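Xylulose kinase (Escherichia coli, PDB 2ITM) catalyses the ATP-dependent phosphorylation of D-xylulose to D-xylulose 5-phosphate, and less efficiently that of 1-deoxy-D-xylulose, as a homodimeric sugar kinase of the FGGY family. Local coordinates at residues A102-L107 with L132-R137; G126-K131 with T174-V179. One frame throughout, in Å; residues are numbered along the deposited sequence.

Contact 1: A102-L107 with L132-R137; sequences AQECTL and LLWVQR
Glu104 and Arg137 form a salt bridge between two helices of the N-terminal FGGY domain, 102-111 and 128-138, whose short segments run at 108° to each other with axes 9.1 Å apart. The bond is made by NE of Arg137, which donates to OE2 of Glu104 at 3.1 Å. Its N-H...O angle of 141° shows a clear bend. OE2 is approached on its anti side and lies near the guanidinium plane, at its edge, while the carboxylate itself is turned 61° from that plane. The other carboxylate oxygen, Glu104 OE1, lies 3.6 Å from CD1 of Trp134, at the rim of the indole and near its plane. With CG anti to its carbonyl carbon, Glu104 sets that atom 3.5 Å from the Trp134 backbone N, and a bend at chi2 turns the carboxylate toward Trp134 CD1 and Arg137. Gln103 supplies a second oxygen near the arginine: its OE1 is 3.1 Å from Arg137 NH2. Beyond the polar groups, Leu133 packs its CB against Glu104 CG. Trp134 also stacks on His138 and makes a cation-pi contact with Arg100. Over one face of the Arg137 guanidinium, offset toward its rim, sits the methyl CD1 of Leu107, 3.8 Å from NH1.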
loop_
_atom_site.group_PDB
_atom_site.type_symbol
_atom_site.label_atom_id
_atom_site.label_comp_id
_atom_site.label_asym_id
_atom_site.label_seq_id
_atom_site.Cartn_x
_atom_site.Cartn_y
_atom_site.Cartn_z
ATOM N N ALA A 102 3.498 26.577 14.672
ATOM C CA ALA A 102 2.990 25.595 15.618
ATOM C C ALA A 102 3.361 25.883 17.064
ATOM O O ALA A 102 2.526 25.788 17.948
ATOM C CB ALA A 102 3.421 24.226 15.229
ATOM N N GLN A 103 4.613 26.239 17.296
ATOM C CA GLN A 103 5.098 26.505 18.640
ATOM C C GLN A 103 4.299 27.618 19.294
ATOM O O GLN A 103 3.904 27.534 20.447
ATOM C CB GLN A 103 6.567 26.897 18.592
ATOM C CG GLN A 103 7.296 26.706 19.894
ATOM C CD GLN A 103 7.546 27.991 20.618
ATOM O OE1 GLN A 103 7.357 29.059 20.068
ATOM N NE2 GLN A 103 7.973 27.896 21.861
ATOM N N GLU A 104 4.066 28.662 18.517
ATOM C CA GLU A 104 3.322 29.820 18.953
ATOM C C GLU A 104 1.884 29.471 19.269
ATOM O O GLU A 104 1.276 30.084 20.132
ATOM C CB GLU A 104 3.369 30.901 17.880
ATOM C CG GLU A 104 4.654 31.698 17.868
ATOM C CD GLU A 104 5.809 30.958 17.233
ATOM O OE1 GLU A 104 5.571 30.011 16.478
ATOM O OE2 GLU A 104 6.954 31.331 17.488
ATOM N N CYS A 105 1.351 28.479 18.589
ATOM C CA CYS A 105 0.008 28.047 18.841
ATOM C C CYS A 105 -0.098 27.522 20.278
ATOM O O CYS A 105 -1.003 27.818 20.973
ATOM C CB CYS A 105 -0.386 26.959 17.884
ATOM S SG CYS A 105 -1.031 27.454 16.339
ATOM N N THR A 106 0.892 26.747 20.688
ATOM C CA THR A 106 0.941 26.167 22.019
ATOM C C THR A 106 1.160 27.235 23.042
ATOM O O THR A 106 0.534 27.268 24.046
ATOM C CB THR A 106 2.055 25.144 22.129
ATOM O OG1 THR A 106 1.944 24.175 21.106
ATOM C CG2 THR A 106 1.903 24.357 23.333
ATOM N N LEU A 107 2.078 28.128 22.748
ATOM C CA LEU A 107 2.366 29.215 23.654
ATOM C C LEU A 107 1.131 30.044 23.959
ATOM O O LEU A 107 0.865 30.383 25.055
ATOM C CB LEU A 107 3.422 30.099 23.069
ATOM C CG LEU A 107 4.584 30.454 23.946
ATOM C CD1 LEU A 107 5.281 31.611 23.349
ATOM C CD2 LEU A 107 4.130 30.721 25.347
ATOM N N LEU A 132 1.194 36.227 14.293
ATOM C CA LEU A 132 1.725 37.474 14.797
ATOM C C LEU A 132 2.699 37.353 15.952
ATOM O O LEU A 132 3.646 38.119 16.038
ATOM C CB LEU A 132 0.622 38.472 15.084
ATOM C CG LEU A 132 0.456 39.266 13.782
ATOM C CD1 LEU A 132 -0.812 38.926 13.095
ATOM C CD2 LEU A 132 0.696 40.736 13.913
ATOM N N LEU A 133 2.458 36.390 16.831
ATOM C CA LEU A 133 3.456 35.988 17.806
ATOM C C LEU A 133 4.758 35.552 17.155
ATOM O O LEU A 133 5.822 35.926 17.603
ATOM C CB LEU A 133 2.916 34.889 18.709
ATOM C CG LEU A 133 2.637 35.257 20.164
ATOM C CD1 LEU A 133 1.336 35.996 20.276
ATOM C CD2 LEU A 133 2.621 34.033 21.035
ATOM N N TRP A 134 4.669 34.766 16.093
ATOM C CA TRP A 134 5.851 34.346 15.356
ATOM C C TRP A 134 6.646 35.525 14.812
ATOM O O TRP A 134 7.851 35.598 14.989
ATOM C CB TRP A 134 5.490 33.391 14.219
ATOM C CG TRP A 134 6.662 32.805 13.503
ATOM C CD1 TRP A 134 7.213 31.595 13.722
ATOM C CD2 TRP A 134 7.423 33.403 12.454
ATOM N NE1 TRP A 134 8.275 31.387 12.876
ATOM C CE2 TRP A 134 8.420 32.490 12.084
ATOM C CE3 TRP A 134 7.363 34.620 11.783
ATOM C CZ2 TRP A 134 9.338 32.754 11.081
ATOM C CZ3 TRP A 134 8.269 34.875 10.790
ATOM C CH2 TRP A 134 9.247 33.951 10.450
ATOM N N VAL A 135 5.966 36.462 14.174
ATOM C CA VAL A 135 6.623 37.668 13.708
ATOM C C VAL A 135 7.267 38.453 14.851
ATOM O O VAL A 135 8.414 38.855 14.760
ATOM C CB VAL A 135 5.675 38.565 12.896
ATOM C CG1 VAL A 135 6.289 39.945 12.677
ATOM C CG2 VAL A 135 5.328 37.912 11.572
ATOM N N GLN A 136 6.536 38.640 15.934
ATOM C CA GLN A 136 7.116 39.259 17.106
ATOM C C GLN A 136 8.413 38.586 17.532
ATOM O O GLN A 136 9.369 39.250 17.889
ATOM C CB GLN A 136 6.137 39.298 18.269
ATOM C CG GLN A 136 6.681 40.106 19.429
ATOM C CD GLN A 136 5.784 40.099 20.631
ATOM O OE1 GLN A 136 5.827 41.016 21.435
ATOM N NE2 GLN A 136 4.975 39.046 20.767
ATOM N N ARG A 137 8.429 37.259 17.469
ATOM C CA ARG A 137 9.505 36.463 18.028
ATOM C C ARG A 137 10.651 36.333 17.053
ATOM O O ARG A 137 11.799 36.245 17.442
ATOM C CB ARG A 137 8.992 35.082 18.410
ATOM C CG ARG A 137 8.212 35.064 19.698
ATOM C CD ARG A 137 7.292 33.876 19.868
ATOM N NE ARG A 137 8.033 32.641 20.058
ATOM C CZ ARG A 137 8.617 32.291 21.192
ATOM N NH1 ARG A 137 8.555 33.080 22.254
ATOM N NH2 ARG A 137 9.270 31.146 21.260
#

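Contact 2: G126-K131 with T174-V179; sequences GFTAPK and TMWLDV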
loop_
_atom_site.group_PDB
_atom_site.type_symbol
_atom_site.label_atom_id
_atom_site.label_comp_id
_atom_site.label_asym_id
_atom_site.label_seq_id
_atom_site.Cartn_x
_atom_site.Cartn_y
_atom_site.Cartn_z
ATOM N N GLY A 126 -2.554 27.952 11.048
ATOM C CA GLY A 126 -3.184 28.655 9.954
ATOM C C GLY A 126 -3.931 29.900 10.385
ATOM O O GLY A 126 -4.187 30.774 9.575
ATOM N N PHE A 127 -4.274 29.974 11.661
ATOM C CA PHE A 127 -4.995 31.108 12.201
ATOM C C PHE A 127 -4.099 32.313 12.416
ATOM O O PHE A 127 -2.898 32.188 12.537
ATOM C CB PHE A 127 -5.696 30.735 13.498
ATOM C CG PHE A 127 -6.728 29.656 13.351
ATOM C CD1 PHE A 127 -7.272 29.048 14.462
ATOM C CD2 PHE A 127 -7.158 29.251 12.110
ATOM C CE1 PHE A 127 -8.208 28.065 14.338
ATOM C CE2 PHE A 127 -8.085 28.274 11.979
ATOM C CZ PHE A 127 -8.613 27.674 13.090
ATOM N N THR A 128 -4.697 33.487 12.446
ATOM C CA THR A 128 -3.969 34.735 12.316
ATOM C C THR A 128 -3.105 35.031 13.551
ATOM O O THR A 128 -1.953 35.407 13.438
ATOM C CB THR A 128 -4.946 35.884 12.044
ATOM O OG1 THR A 128 -5.949 35.454 11.126
ATOM C CG2 THR A 128 -4.255 36.998 11.310
ATOM N N ALA A 129 -3.686 34.838 14.729
ATOM C CA ALA A 129 -3.067 35.241 15.977
ATOM C C ALA A 129 -1.663 34.686 16.233
ATOM O O ALA A 129 -0.770 35.430 16.508
ATOM C CB ALA A 129 -3.975 34.960 17.122
ATOM N N PRO A 130 -1.483 33.376 16.134
ATOM C CA PRO A 130 -0.169 32.796 16.306
ATOM C C PRO A 130 0.847 33.288 15.284
ATOM O O PRO A 130 2.026 33.356 15.591
ATOM C CB PRO A 130 -0.392 31.299 16.154
ATOM C CG PRO A 130 -1.643 31.177 15.453
ATOM C CD PRO A 130 -2.472 32.343 15.795
ATOM N N LYS A 131 0.405 33.614 14.095
ATOM C CA LYS A 131 1.246 34.165 13.058
ATOM C C LYS A 131 1.929 35.426 13.545
ATOM O O LYS A 131 3.088 35.667 13.266
ATOM C CB LYS A 131 0.472 34.464 11.797
ATOM C CG LYS A 131 0.139 33.248 10.966
ATOM C CD LYS A 131 -0.770 33.591 9.808
ATOM C CE LYS A 131 -1.493 32.371 9.309
ATOM N NZ LYS A 131 -2.530 32.703 8.311
ATOM N N THR A 174 -9.447 34.967 13.059
ATOM C CA THR A 174 -8.185 35.533 13.514
ATOM C C THR A 174 -7.701 34.904 14.809
ATOM O O THR A 174 -6.514 34.818 15.050
ATOM C CB THR A 174 -8.278 37.069 13.697
ATOM O OG1 THR A 174 -9.225 37.399 14.711
ATOM C CG2 THR A 174 -8.795 37.739 12.456
ATOM N N MET A 175 -8.659 34.470 15.619
ATOM C CA MET A 175 -8.477 34.164 17.028
ATOM C C MET A 175 -8.299 35.365 17.930
ATOM O O MET A 175 -7.850 35.229 19.051
ATOM C CB MET A 175 -7.354 33.155 17.263
ATOM C CG MET A 175 -7.413 31.900 16.427
ATOM S SD MET A 175 -8.961 31.008 16.517
ATOM C CE MET A 175 -8.900 30.500 18.191
ATOM N N TRP A 176 -8.652 36.544 17.449
ATOM C CA TRP A 176 -8.693 37.709 18.310
ATOM C C TRP A 176 -10.129 38.072 18.634
ATOM O O TRP A 176 -10.385 38.909 19.485
ATOM C CB TRP A 176 -7.984 38.919 17.672
ATOM C CG TRP A 176 -6.512 38.766 17.435
ATOM C CD1 TRP A 176 -5.580 38.346 18.323
ATOM C CD2 TRP A 176 -5.811 39.031 16.217
ATOM N NE1 TRP A 176 -4.337 38.340 17.745
ATOM C CE2 TRP A 176 -4.457 38.764 16.445
ATOM C CE3 TRP A 176 -6.198 39.466 14.952
ATOM C CZ2 TRP A 176 -3.487 38.924 15.463
ATOM C CZ3 TRP A 176 -5.238 39.618 13.985
ATOM C CH2 TRP A 176 -3.896 39.347 14.245
ATOM N N LEU A 177 -11.066 37.446 17.929
ATOM C CA LEU A 177 -12.483 37.717 18.125
ATOM C C LEU A 177 -13.144 36.904 19.231
ATOM O O LEU A 177 -12.972 35.702 19.332
ATOM C CB LEU A 177 -13.267 37.574 16.829
ATOM C CG LEU A 177 -14.683 38.168 16.899
ATOM C CD1 LEU A 177 -14.661 39.661 16.678
ATOM C CD2 LEU A 177 -15.604 37.482 15.928
ATOM N N ASP A 178 -13.917 37.587 20.054
ATOM C CA ASP A 178 -14.858 36.921 20.922
ATOM C C ASP A 178 -16.114 36.532 20.164
ATOM O O ASP A 178 -16.959 37.362 19.899
ATOM C CB ASP A 178 -15.214 37.821 22.105
ATOM C CG ASP A 178 -16.016 37.094 23.152
ATOM O OD1 ASP A 178 -17.036 36.477 22.814
ATOM O OD2 ASP A 178 -15.697 37.088 24.347
ATOM N N VAL A 179 -16.225 35.258 19.831
ATOM C CA VAL A 179 -17.183 34.812 18.839
ATOM C C VAL A 179 -18.619 34.898 19.343
ATOM O O VAL A 179 -19.524 35.194 18.583
ATOM C CB VAL A 179 -16.869 33.402 18.347
ATOM C CG1 VAL A 179 -17.971 32.889 17.468
ATOM C CG2 VAL A 179 -15.557 33.378 17.618
#
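Chi1 of -50° and chi2 of -54° fold the Met175 chain back toward Phe127, whose own chi1 of -62° turns its ring to meet it. Met175 SD comes 3.3 Å from Phe127 CD1 and 4.2 Å from the ring centroid, an oblique Met-aromatic contact. Beside it, Ala129 N donates to Thr174 O at 2.8 Å, nearly in line with the C=O bond, tying the first turn of helix 128-138 to the chain leaving helix 168-172. Met175, with positive phi, is the first residue past that helix to leave helical backbone angles. It lies within an ST turn, in which Thr174 OG1 accepts from Trp176 N at 2.9 Å and also bonds to Ala171 O. This junction belongs to the N-terminal FGGY domain, close to the sugar pocket, for Phe127 meets the ring of His78, a substrate-binding residue, and Thr128 OG1 bonds to His78 O. The Trp176 indole lies across Ala129, with NE1 3.5 Å from Ala129 CB, and its CH2 meets Thr128 CG2 at 3.8 Å. With the indole cut back to an alanine here, Ala129 CB and Thr128 CG2 would probably lose their aromatic cover, opening a gap beside the helix start. On the same helix, Lys131 NZ reaches back to Gly126 O at 2.8 Å, arriving from above the carbonyl plane.

Overall arrangement
Helix 128-138 serves both contacts, its first turn in contact 2 and its later turns in contact 1, and the two centres lie 12 Å apart. Every touching residue of contact 2 is buried, its centre about 16 Å from the centre of the chain and near the bound xylulose; contact 1 is farther out, its centre about 24 Å from the centre of the chain, with exposed Gln103 and Arg137 at its margin. Chemistry follows position: a charged pair bridges the outer helices, whereas the inner junction relies on a backbone hydrogen bond, sulfur-aromatic packing and indole cover. The contacts meet directly, since Leu132 CD1 packs on Trp176 CH2 at 3.3 Å and Cys105 SG lies 3.9 Å from Pro130 CG.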